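Local coordinates for NEQ263 (PDB 5BN3), which forms, as NeqB, part of the NeqA-NeqB ATP synthase core complex of Nanoarchaeum equitans and, like other members of the ATPase alpha/beta family, probably binds ATP, at residues 105-113 against 327-336; 112-120 against 383-394. One frame throughout, in Å; residues are numbered along the deposited sequence.

Interaction 1: 105-113 against 327-336; sequences KVPNEILYT and LAKNGMSKKH. With DIO (1,4-diethylene dioxide), chain N.
I110 meets the 327-336 segment at G331, M332 and H336. Its CD1 packs against the G331 carbonyl, 3.4 Å from G331 O, and has M332 CG as an apolar partner at 4.1 Å. The same CD1 lies 3.7 Å from H336 CE1, the I110 and H336 side chains arriving from opposite directions. CG1 stands anti to the carbonyl carbon (chi1 -68°) and the chain is extended beyond it (chi2 -179°), which together carry CD1 to this end, while CG2 sits over the centre of the Y112 ring. M332 CG covers one face of the H336 imidazole in a similar way. At the other end P107 CG packs on L327 CD1 at 3.7 Å, and L125 of strand 124-125 touches both side chains.

Direct polar bonding is sparse. N330 ND2 gives a weak hydrogen bond to P107 O; the N330 side chain crosses that of V106 at about a right angle, bringing ND2 within 3.3 Å of V106 CG1. G331 lies so close to the opposite backbone that its CA makes a CH...O contact of 3.3 Å with N108 O. A water connects the two segments, accepting from I110 N and donating to G331 O at 2.8 Å.

A dioxane molecule, probably from the crystallisation liquor, bridges the far end. H336 ND1 donates to its O1 over 2.7 Å, with the oxygen near the imidazole plane; Y112 OH makes only a weak bond to O1'. S333, which caps helix 334-356 by accepting from H336 N through OG, adds weak bonds to O1.

V106 and P107 also pack against the neighbouring V-type ATP synthase alpha chain, where V106 N bonds to E262 OE2 of that chain. L327 follows R326, seen to bind ADP in this protein, though not in this chain. With such few polar links, the contact rests on I110 and P107 fitting against L327, N330 and G331.

Interaction 2: 112-120 against 383-394; sequences YTGISSIDV and FIKQDYYEYRSI
G114 O is gripped by two donors from the 383-394 segment: R392 N, at 2.8 Å and on a lone pair in the carbonyl plane, and Q386 NE2, also at 2.8 Å but tilted 32° from that plane. The other end of the same amide, Q386 OE1, accepts from S116 N on a lone pair. Gripped at both ends, and with NE2 also donating to E390 O, the amide is fixed in its rotation. Its reach comes from an extended chain, with CG anti to the backbone N (chi1 172°).

The Y391 ring lies against G114 in a CH-pi contact: CA sits over one face, offset toward the rim, 3.7 Å from the centroid and 20° off the ring normal.

R392 carries a dense polar network. NH1 donates to S116 OG at 3.1 Å, close to the guanidinium plane, and to F383 O; NH2 reaches K385 O, and NE forms a salt bridge with E390 OE2. S116 OG has a further partner in S397 of helix 394-408.

The contact joins helix 116-119 and the loop before it, in the nucleotide-binding family region, to the C-terminal-family loop between helices 367-384 and 394-408. Within 112-120, T113 OG1 accepts from I115 N in an ST turn, and D119 takes the backbone N of both T113 and G114, holding the loop onto helix 116-119. Water links D119 OD2 to R392 O.

On the apolar flank, S116 CB lies over the F383 face and V120 CG2 meets the ring edge at CZ, 3.6 Å away. I394 CB approaches Y112 CE1 obliquely at 3.6 Å, while its CD1 extends to V120 CG2.

How the interactions relate
From the N terminus, the chain runs through 105-113 and strand 110-111, then through a short loop into helix 116-119, so Y112 and T113 belong to both interactions. Interaction 1 closes a loop of 213 residues, most of it the nucleotide-binding domain, when 327-336 returns against 105-113. Interaction 2 closes a longer one once helix 334-356 has passed and helix 367-384 is ending. The segments alternate along the sequence, so the two loops cross rather than nest. They meet at H336, whose NE2 makes weak hydrogen bonds to the carbonyls of D119 and V120, while its CE1 packs near I394 CD1. Together they tie this part of the nucleotide-binding domain to the C-terminal helices.

Interaction 1: 105-113 against 327-336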
loop_
_atom_site.group_PDB
_atom_site.type_symbol
_atom_site.label_atom_id
_atom_site.label_comp_id
_atom_site.label_asym_id
_atom_site.label_seq_id
_atom_site.Cartn_x
_atom_site.Cartn_y
_atom_site.Cartn_z
ATOM N N LYS B 105 9.578 -35.169 -23.498
ATOM C CA LYS B 105 10.068 -36.180 -22.571
ATOM C C LYS B 105 10.476 -35.464 -21.289
ATOM O O LYS B 105 11.123 -34.418 -21.341
ATOM C CB LYS B 105 11.270 -36.920 -23.160
ATOM C CG LYS B 105 11.943 -37.873 -22.182
ATOM C CD LYS B 105 13.184 -38.500 -22.798
ATOM C CE LYS B 105 14.022 -39.214 -21.747
ATOM N NZ LYS B 105 15.331 -39.663 -22.301
ATOM N N VAL B 106 10.089 -36.012 -20.141
ATOM C CA VAL B 106 10.447 -35.409 -18.861
ATOM C C VAL B 106 11.939 -35.587 -18.589
ATOM O O VAL B 106 12.446 -36.706 -18.646
ATOM C CB VAL B 106 9.635 -36.020 -17.704
ATOM C CG1 VAL B 106 10.024 -35.375 -16.385
ATOM C CG2 VAL B 106 8.145 -35.846 -17.956
ATOM N N PRO B 107 12.645 -34.477 -18.311
ATOM C CA PRO B 107 14.076 -34.515 -17.985
ATOM C C PRO B 107 14.374 -35.501 -16.855
ATOM O O PRO B 107 13.632 -35.543 -15.871
ATOM C CB PRO B 107 14.365 -33.081 -17.536
ATOM C CG PRO B 107 13.395 -32.258 -18.334
ATOM C CD PRO B 107 12.138 -33.095 -18.405
ATOM N N ASN B 108 15.437 -36.288 -17.006
ATOM C CA ASN B 108 15.771 -37.334 -16.042
ATOM C C ASN B 108 17.275 -37.566 -15.935
ATOM O O ASN B 108 17.723 -38.473 -15.231
ATOM C CB ASN B 108 15.092 -38.647 -16.432
ATOM C CG ASN B 108 15.641 -39.220 -17.727
ATOM O OD1 ASN B 108 15.948 -38.481 -18.663
ATOM N ND2 ASN B 108 15.774 -40.539 -17.783
ATOM N N GLU B 109 18.049 -36.751 -16.645
ATOM C CA GLU B 109 19.500 -36.907 -16.683
ATOM C C GLU B 109 20.207 -35.705 -16.054
ATOM O O GLU B 109 20.126 -34.586 -16.564
ATOM C CB GLU B 109 19.963 -37.106 -18.128
ATOM C CG GLU B 109 21.458 -37.295 -18.294
ATOM C CD GLU B 109 21.868 -37.445 -19.749
ATOM O OE1 GLU B 109 20.992 -37.724 -20.599
ATOM O OE2 GLU B 109 23.070 -37.281 -20.043
ATOM N N ILE B 110 20.898 -35.943 -14.944
ATOM C CA ILE B 110 21.617 -34.884 -14.239
ATOM C C ILE B 110 22.798 -34.335 -15.043
ATOM O O ILE B 110 23.631 -35.095 -15.541
ATOM C CB ILE B 110 22.134 -35.375 -12.865
ATOM C CG1 ILE B 110 20.962 -35.626 -11.911
ATOM C CG2 ILE B 110 23.088 -34.362 -12.253
ATOM C CD1 ILE B 110 21.384 -36.089 -10.526
ATOM N N LEU B 111 22.851 -33.011 -15.176
ATOM C CA LEU B 111 24.032 -32.326 -15.694
ATOM C C LEU B 111 24.872 -31.874 -14.506
ATOM O O LEU B 111 24.504 -30.932 -13.800
ATOM C CB LEU B 111 23.632 -31.105 -16.529
ATOM C CG LEU B 111 22.929 -31.322 -17.870
ATOM C CD1 LEU B 111 22.406 -30.005 -18.416
ATOM C CD2 LEU B 111 23.879 -31.952 -18.867
ATOM N N TYR B 112 25.999 -32.539 -14.274
ATOM C CA TYR B 112 26.834 -32.194 -13.126
ATOM C C TYR B 112 27.601 -30.885 -13.311
ATOM O O TYR B 112 28.326 -30.701 -14.291
ATOM C CB TYR B 112 27.763 -33.353 -12.755
ATOM C CG TYR B 112 27.027 -34.444 -12.027
ATOM C CD1 TYR B 112 26.735 -34.319 -10.679
ATOM C CD2 TYR B 112 26.597 -35.583 -12.689
ATOM C CE1 TYR B 112 26.052 -35.299 -10.009
ATOM C CE2 TYR B 112 25.912 -36.573 -12.022
ATOM C CZ TYR B 112 25.644 -36.421 -10.683
ATOM O OH TYR B 112 24.963 -37.389 -9.996
ATOM N N THR B 113 27.421 -29.982 -12.354
ATOM C CA THR B 113 28.020 -28.657 -12.408
ATOM C C THR B 113 29.379 -28.640 -11.732
ATOM O O THR B 113 30.206 -27.776 -12.014
ATOM C CB THR B 113 27.117 -27.608 -11.726
ATOM O OG1 THR B 113 27.039 -27.879 -10.320
ATOM C CG2 THR B 113 25.722 -27.644 -12.321
ATOM N N LEU B 327 12.700 -31.038 -10.663
ATOM C CA LEU B 327 12.834 -32.310 -11.362
ATOM C C LEU B 327 13.989 -33.147 -10.821
ATOM O O LEU B 327 14.216 -34.261 -11.283
ATOM C CB LEU B 327 13.010 -32.072 -12.866
ATOM C CG LEU B 327 11.926 -31.239 -13.555
ATOM C CD1 LEU B 327 12.165 -31.164 -15.053
ATOM C CD2 LEU B 327 10.561 -31.818 -13.274
ATOM N N ALA B 328 14.695 -32.608 -9.830
ATOM C CA ALA B 328 15.898 -33.235 -9.273
ATOM C C ALA B 328 15.752 -34.727 -8.978
ATOM O O ALA B 328 16.626 -35.520 -9.322
ATOM C CB ALA B 328 16.334 -32.496 -8.021
ATOM N N LYS B 329 14.643 -35.100 -8.345
ATOM C CA LYS B 329 14.394 -36.490 -7.961
ATOM C C LYS B 329 14.389 -37.465 -9.143
ATOM O O LYS B 329 14.735 -38.638 -8.983
ATOM C CB LYS B 329 13.092 -36.592 -7.186
ATOM N N ASN B 330 13.990 -36.983 -10.319
ATOM C CA ASN B 330 13.969 -37.809 -11.525
ATOM C C ASN B 330 15.341 -38.363 -11.907
ATOM O O ASN B 330 15.432 -39.402 -12.561
ATOM C CB ASN B 330 13.404 -37.020 -12.714
ATOM C CG ASN B 330 11.935 -36.695 -12.560
ATOM O OD1 ASN B 330 11.246 -37.256 -11.711
ATOM N ND2 ASN B 330 11.441 -35.790 -13.399
ATOM N N GLY B 331 16.404 -37.669 -11.514
ATOM C CA GLY B 331 17.742 -38.054 -11.928
ATOM C C GLY B 331 18.627 -38.634 -10.841
ATOM O O GLY B 331 19.754 -39.047 -11.114
ATOM N N MET B 332 18.122 -38.680 -9.613
ATOM C CA MET B 332 18.937 -39.095 -8.475
ATOM C C MET B 332 18.835 -40.586 -8.165
ATOM O O MET B 332 17.749 -41.169 -8.194
ATOM C CB MET B 332 18.562 -38.283 -7.234
ATOM C CG MET B 332 18.754 -36.793 -7.412
ATOM S SD MET B 332 17.879 -35.810 -6.181
ATOM C CE MET B 332 18.746 -36.305 -4.701
ATOM N N SER B 333 19.979 -41.193 -7.862
ATOM C CA SER B 333 20.027 -42.568 -7.383
ATOM C C SER B 333 19.441 -42.607 -5.980
ATOM O O SER B 333 19.190 -41.559 -5.385
ATOM C CB SER B 333 21.470 -43.072 -7.353
ATOM O OG SER B 333 22.222 -42.418 -6.344
ATOM N N LYS B 334 19.213 -43.804 -5.448
ATOM C CA LYS B 334 18.716 -43.921 -4.082
ATOM C C LYS B 334 19.738 -43.384 -3.088
ATOM O O LYS B 334 19.372 -42.776 -2.084
ATOM C CB LYS B 334 18.344 -45.368 -3.751
ATOM C CG LYS B 334 17.048 -45.827 -4.396
ATOM C CD LYS B 334 15.885 -44.931 -3.995
ATOM C CE LYS B 334 14.982 -44.627 -5.180
ATOM N NZ LYS B 334 14.431 -45.857 -5.807
ATOM N N LYS B 335 21.017 -43.603 -3.378
ATOM C CA LYS B 335 22.094 -43.076 -2.548
ATOM C C LYS B 335 22.117 -41.549 -2.588
ATOM O O LYS B 335 22.274 -40.893 -1.561
ATOM C CB LYS B 335 23.445 -43.622 -3.013
ATOM C CG LYS B 335 24.627 -43.130 -2.187
ATOM C CD LYS B 335 25.955 -43.574 -2.787
ATOM C CE LYS B 335 27.107 -43.298 -1.831
ATOM N NZ LYS B 335 28.430 -43.668 -2.411
ATOM N N HIS B 336 21.960 -40.993 -3.785
ATOM C CA HIS B 336 21.952 -39.548 -3.979
ATOM C C HIS B 336 20.781 -38.918 -3.225
ATOM O O HIS B 336 20.935 -37.874 -2.586
ATOM C CB HIS B 336 21.865 -39.229 -5.471
ATOM C CG HIS B 336 22.202 -37.811 -5.820
ATOM N ND1 HIS B 336 22.639 -37.442 -7.069
ATOM C CD2 HIS B 336 22.158 -36.676 -5.081
ATOM C CE1 HIS B 336 22.855 -36.135 -7.090
ATOM N NE2 HIS B 336 22.569 -35.650 -5.898
HETATM C C1 DIO N . 24.056 -40.580 -8.220
HETATM C C2 DIO N . 22.351 -40.098 -9.582
HETATM C "C1'" DIO N . 25.015 -40.387 -9.348
HETATM C "C2'" DIO N . 23.299 -39.901 -10.714
HETATM O O1 DIO N . 22.968 -39.749 -8.398
HETATM O "O1'" DIO N . 24.402 -40.717 -10.542
HETATM O O HOH W 1 21.132 -38.645 -13.562
#

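Interaction 2: 112-120 against 383-394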
loop_
_atom_site.group_PDB
_atom_site.type_symbol
_atom_site.label_atom_id
_atom_site.label_comp_id
_atom_site.label_asym_id
_atom_site.label_seq_id
_atom_site.Cartn_x
_atom_site.Cartn_y
_atom_site.Cartn_z
ATOM N N TYR B 112 25.999 -32.539 -14.274
ATOM C CA TYR B 112 26.834 -32.194 -13.126
ATOM C C TYR B 112 27.601 -30.885 -13.311
ATOM O O TYR B 112 28.326 -30.701 -14.291
ATOM C CB TYR B 112 27.763 -33.353 -12.755
ATOM C CG TYR B 112 27.027 -34.444 -12.027
ATOM C CD1 TYR B 112 26.735 -34.319 -10.679
ATOM C CD2 TYR B 112 26.597 -35.583 -12.689
ATOM C CE1 TYR B 112 26.052 -35.299 -10.009
ATOM C CE2 TYR B 112 25.912 -36.573 -12.022
ATOM C CZ TYR B 112 25.644 -36.421 -10.683
ATOM O OH TYR B 112 24.963 -37.389 -9.996
ATOM N N THR B 113 27.421 -29.982 -12.354
ATOM C CA THR B 113 28.020 -28.657 -12.408
ATOM C C THR B 113 29.379 -28.640 -11.732
ATOM O O THR B 113 30.206 -27.776 -12.014
ATOM C CB THR B 113 27.117 -27.608 -11.726
ATOM O OG1 THR B 113 27.039 -27.879 -10.320
ATOM C CG2 THR B 113 25.722 -27.644 -12.321
ATOM N N GLY B 114 29.600 -29.594 -10.831
ATOM C CA GLY B 114 30.825 -29.632 -10.054
ATOM C C GLY B 114 30.723 -28.758 -8.819
ATOM O O GLY B 114 31.682 -28.623 -8.056
ATOM N N ILE B 115 29.549 -28.165 -8.632
ATOM C CA ILE B 115 29.285 -27.293 -7.494
ATOM C C ILE B 115 28.442 -28.041 -6.459
ATOM O O ILE B 115 27.297 -28.400 -6.731
ATOM C CB ILE B 115 28.549 -26.017 -7.958
ATOM C CG1 ILE B 115 29.363 -25.306 -9.048
ATOM C CG2 ILE B 115 28.293 -25.084 -6.788
ATOM C CD1 ILE B 115 28.581 -24.261 -9.823
ATOM N N SER B 116 29.011 -28.267 -5.277
ATOM C CA SER B 116 28.374 -29.091 -4.248
ATOM C C SER B 116 27.000 -28.590 -3.819
ATOM O O SER B 116 26.060 -29.373 -3.692
ATOM C CB SER B 116 29.279 -29.196 -3.020
ATOM O OG SER B 116 30.537 -29.742 -3.361
ATOM N N SER B 117 26.890 -27.285 -3.592
ATOM C CA SER B 117 25.637 -26.682 -3.145
ATOM C C SER B 117 24.507 -26.851 -4.160
ATOM O O SER B 117 23.332 -26.717 -3.818
ATOM C CB SER B 117 25.846 -25.205 -2.808
ATOM O OG SER B 117 26.425 -24.502 -3.891
ATOM N N ILE B 118 24.867 -27.153 -5.405
ATOM C CA ILE B 118 23.880 -27.456 -6.439
ATOM C C ILE B 118 23.707 -28.966 -6.631
ATOM O O ILE B 118 22.601 -29.488 -6.506
ATOM C CB ILE B 118 24.277 -26.825 -7.791
ATOM C CG1 ILE B 118 24.169 -25.298 -7.721
ATOM C CG2 ILE B 118 23.401 -27.362 -8.913
ATOM C CD1 ILE B 118 24.574 -24.596 -9.008
ATOM N N ASP B 119 24.804 -29.662 -6.922
ATOM C CA ASP B 119 24.750 -31.066 -7.346
ATOM C C ASP B 119 24.075 -32.051 -6.383
ATOM O O ASP B 119 23.364 -32.955 -6.821
ATOM C CB ASP B 119 26.156 -31.570 -7.694
ATOM C CG ASP B 119 26.702 -30.954 -8.966
ATOM O OD1 ASP B 119 25.911 -30.383 -9.747
ATOM O OD2 ASP B 119 27.926 -31.053 -9.192
ATOM N N VAL B 120 24.304 -31.890 -5.085
ATOM C CA VAL B 120 23.753 -32.828 -4.107
ATOM C C VAL B 120 22.242 -32.685 -3.933
ATOM O O VAL B 120 21.486 -33.608 -4.227
ATOM C CB VAL B 120 24.444 -32.690 -2.734
ATOM C CG1 VAL B 120 23.818 -33.639 -1.732
ATOM C CG2 VAL B 120 25.930 -32.976 -2.864
ATOM N N PHE B 383 31.213 -27.096 2.751
ATOM C CA PHE B 383 30.408 -27.700 1.695
ATOM C C PHE B 383 29.969 -26.665 0.658
ATOM O O PHE B 383 30.233 -26.819 -0.535
ATOM C CB PHE B 383 29.194 -28.414 2.299
ATOM C CG PHE B 383 28.321 -29.090 1.285
ATOM C CD1 PHE B 383 28.669 -30.328 0.768
ATOM C CD2 PHE B 383 27.142 -28.495 0.859
ATOM C CE1 PHE B 383 27.863 -30.958 -0.165
ATOM C CE2 PHE B 383 26.332 -29.120 -0.074
ATOM C CZ PHE B 383 26.693 -30.351 -0.587
ATOM N N ILE B 384 29.301 -25.612 1.118
ATOM C CA ILE B 384 28.850 -24.544 0.230
ATOM C C ILE B 384 30.028 -23.741 -0.317
ATOM O O ILE B 384 30.138 -23.538 -1.526
ATOM C CB ILE B 384 27.860 -23.595 0.943
ATOM C CG1 ILE B 384 26.620 -24.369 1.398
ATOM C CG2 ILE B 384 27.457 -22.453 0.028
ATOM C CD1 ILE B 384 25.597 -23.510 2.113
ATOM N N LYS B 385 30.903 -23.286 0.578
ATOM C CA LYS B 385 32.077 -22.510 0.185
ATOM C C LYS B 385 32.961 -23.343 -0.739
ATOM O O LYS B 385 33.318 -24.480 -0.420
ATOM C CB LYS B 385 32.862 -22.054 1.421
ATOM C CG LYS B 385 34.004 -21.083 1.123
ATOM C CD LYS B 385 34.708 -20.629 2.403
ATOM C CE LYS B 385 35.907 -19.734 2.105
ATOM N NZ LYS B 385 35.521 -18.391 1.591
ATOM N N GLN B 386 33.297 -22.770 -1.890
ATOM C CA GLN B 386 34.002 -23.488 -2.945
ATOM C C GLN B 386 34.574 -22.480 -3.937
ATOM O O GLN B 386 33.936 -21.469 -4.230
ATOM C CB GLN B 386 33.033 -24.445 -3.648
ATOM C CG GLN B 386 33.580 -25.124 -4.891
ATOM C CD GLN B 386 32.554 -26.012 -5.565
ATOM O OE1 GLN B 386 31.570 -26.428 -4.948
ATOM N NE2 GLN B 386 32.776 -26.306 -6.839
ATOM N N ASP B 387 35.770 -22.745 -4.453
ATOM C CA ASP B 387 36.412 -21.806 -5.371
ATOM C C ASP B 387 35.709 -21.735 -6.729
ATOM O O ASP B 387 35.115 -22.712 -7.191
ATOM C CB ASP B 387 37.889 -22.157 -5.568
ATOM C CG ASP B 387 38.651 -21.070 -6.301
ATOM O OD1 ASP B 387 38.708 -21.116 -7.549
ATOM O OD2 ASP B 387 39.186 -20.161 -5.632
ATOM N N TYR B 388 35.786 -20.564 -7.356
ATOM C CA TYR B 388 35.209 -20.324 -8.675
ATOM C C TYR B 388 35.805 -21.249 -9.736
ATOM O O TYR B 388 35.161 -21.555 -10.742
ATOM C CB TYR B 388 35.427 -18.854 -9.048
ATOM C CG TYR B 388 35.006 -18.466 -10.446
ATOM C CD1 TYR B 388 33.704 -18.651 -10.881
ATOM C CD2 TYR B 388 35.908 -17.877 -11.320
ATOM C CE1 TYR B 388 33.318 -18.282 -12.157
ATOM C CE2 TYR B 388 35.530 -17.503 -12.594
ATOM C CZ TYR B 388 34.235 -17.708 -13.007
ATOM O OH TYR B 388 33.852 -17.340 -14.275
ATOM N N TYR B 389 37.034 -21.700 -9.503
ATOM C CA TYR B 389 37.715 -22.575 -10.453
ATOM C C TYR B 389 37.811 -24.014 -9.958
ATOM O O TYR B 389 38.559 -24.820 -10.511
ATOM C CB TYR B 389 39.108 -22.029 -10.772
ATOM C CG TYR B 389 39.071 -20.706 -11.491
ATOM C CD1 TYR B 389 38.538 -20.610 -12.766
ATOM C CD2 TYR B 389 39.567 -19.555 -10.899
ATOM C CE1 TYR B 389 38.496 -19.408 -13.427
ATOM C CE2 TYR B 389 39.534 -18.345 -11.558
ATOM C CZ TYR B 389 38.997 -18.279 -12.823
ATOM O OH TYR B 389 38.956 -17.079 -13.490
ATOM N N GLU B 390 37.045 -24.334 -8.922
ATOM C CA GLU B 390 37.069 -25.670 -8.339
ATOM C C GLU B 390 35.920 -26.531 -8.852
ATOM O O GLU B 390 34.765 -26.094 -8.869
ATOM C CB GLU B 390 37.010 -25.586 -6.811
ATOM C CG GLU B 390 36.974 -26.941 -6.118
ATOM C CD GLU B 390 37.025 -26.829 -4.606
ATOM O OE1 GLU B 390 37.007 -25.691 -4.088
ATOM O OE2 GLU B 390 37.083 -27.880 -3.932
ATOM N N TYR B 391 36.244 -27.749 -9.275
ATOM C CA TYR B 391 35.237 -28.722 -9.684
ATOM C C TYR B 391 35.214 -29.876 -8.691
ATOM O O TYR B 391 36.239 -30.515 -8.445
ATOM C CB TYR B 391 35.536 -29.258 -11.090
ATOM C CG TYR B 391 34.487 -30.216 -11.611
ATOM C CD1 TYR B 391 34.504 -31.563 -11.260
ATOM C CD2 TYR B 391 33.482 -29.777 -12.456
ATOM C CE1 TYR B 391 33.543 -32.435 -11.731
ATOM C CE2 TYR B 391 32.520 -30.641 -12.935
ATOM C CZ TYR B 391 32.554 -31.966 -12.568
ATOM O OH TYR B 391 31.592 -32.825 -13.046
ATOM N N ARG B 392 34.044 -30.151 -8.129
ATOM C CA ARG B 392 33.896 -31.283 -7.226
ATOM C C ARG B 392 33.042 -32.370 -7.860
ATOM O O ARG B 392 31.920 -32.113 -8.300
ATOM C CB ARG B 392 33.278 -30.837 -5.898
ATOM C CG ARG B 392 34.076 -29.772 -5.169
ATOM C CD ARG B 392 33.610 -29.633 -3.738
ATOM N NE ARG B 392 34.306 -28.563 -3.028
ATOM C CZ ARG B 392 33.756 -27.825 -2.072
ATOM N NH1 ARG B 392 32.497 -28.034 -1.715
ATOM N NH2 ARG B 392 34.460 -26.873 -1.479
ATOM N N SER B 393 33.576 -33.586 -7.918
ATOM C CA SER B 393 32.781 -34.726 -8.349
ATOM C C SER B 393 31.698 -34.958 -7.304
ATOM O O SER B 393 31.836 -34.530 -6.154
ATOM C CB SER B 393 33.649 -35.976 -8.507
ATOM O OG SER B 393 34.111 -36.446 -7.253
ATOM N N ILE B 394 30.614 -35.617 -7.701
ATOM C CA ILE B 394 29.520 -35.889 -6.778
ATOM C C ILE B 394 30.002 -36.767 -5.620
ATOM O O ILE B 394 29.528 -36.634 -4.488
ATOM C CB ILE B 394 28.310 -36.522 -7.510
ATOM C CG1 ILE B 394 27.109 -36.654 -6.573
ATOM C CG2 ILE B 394 28.675 -37.870 -8.113
ATOM C CD1 ILE B 394 26.593 -35.332 -6.062
HETATM O O HOH W 2 29.252 -25.267 -3.529
HETATM O O HOH W 3 29.425 -32.098 -6.792
#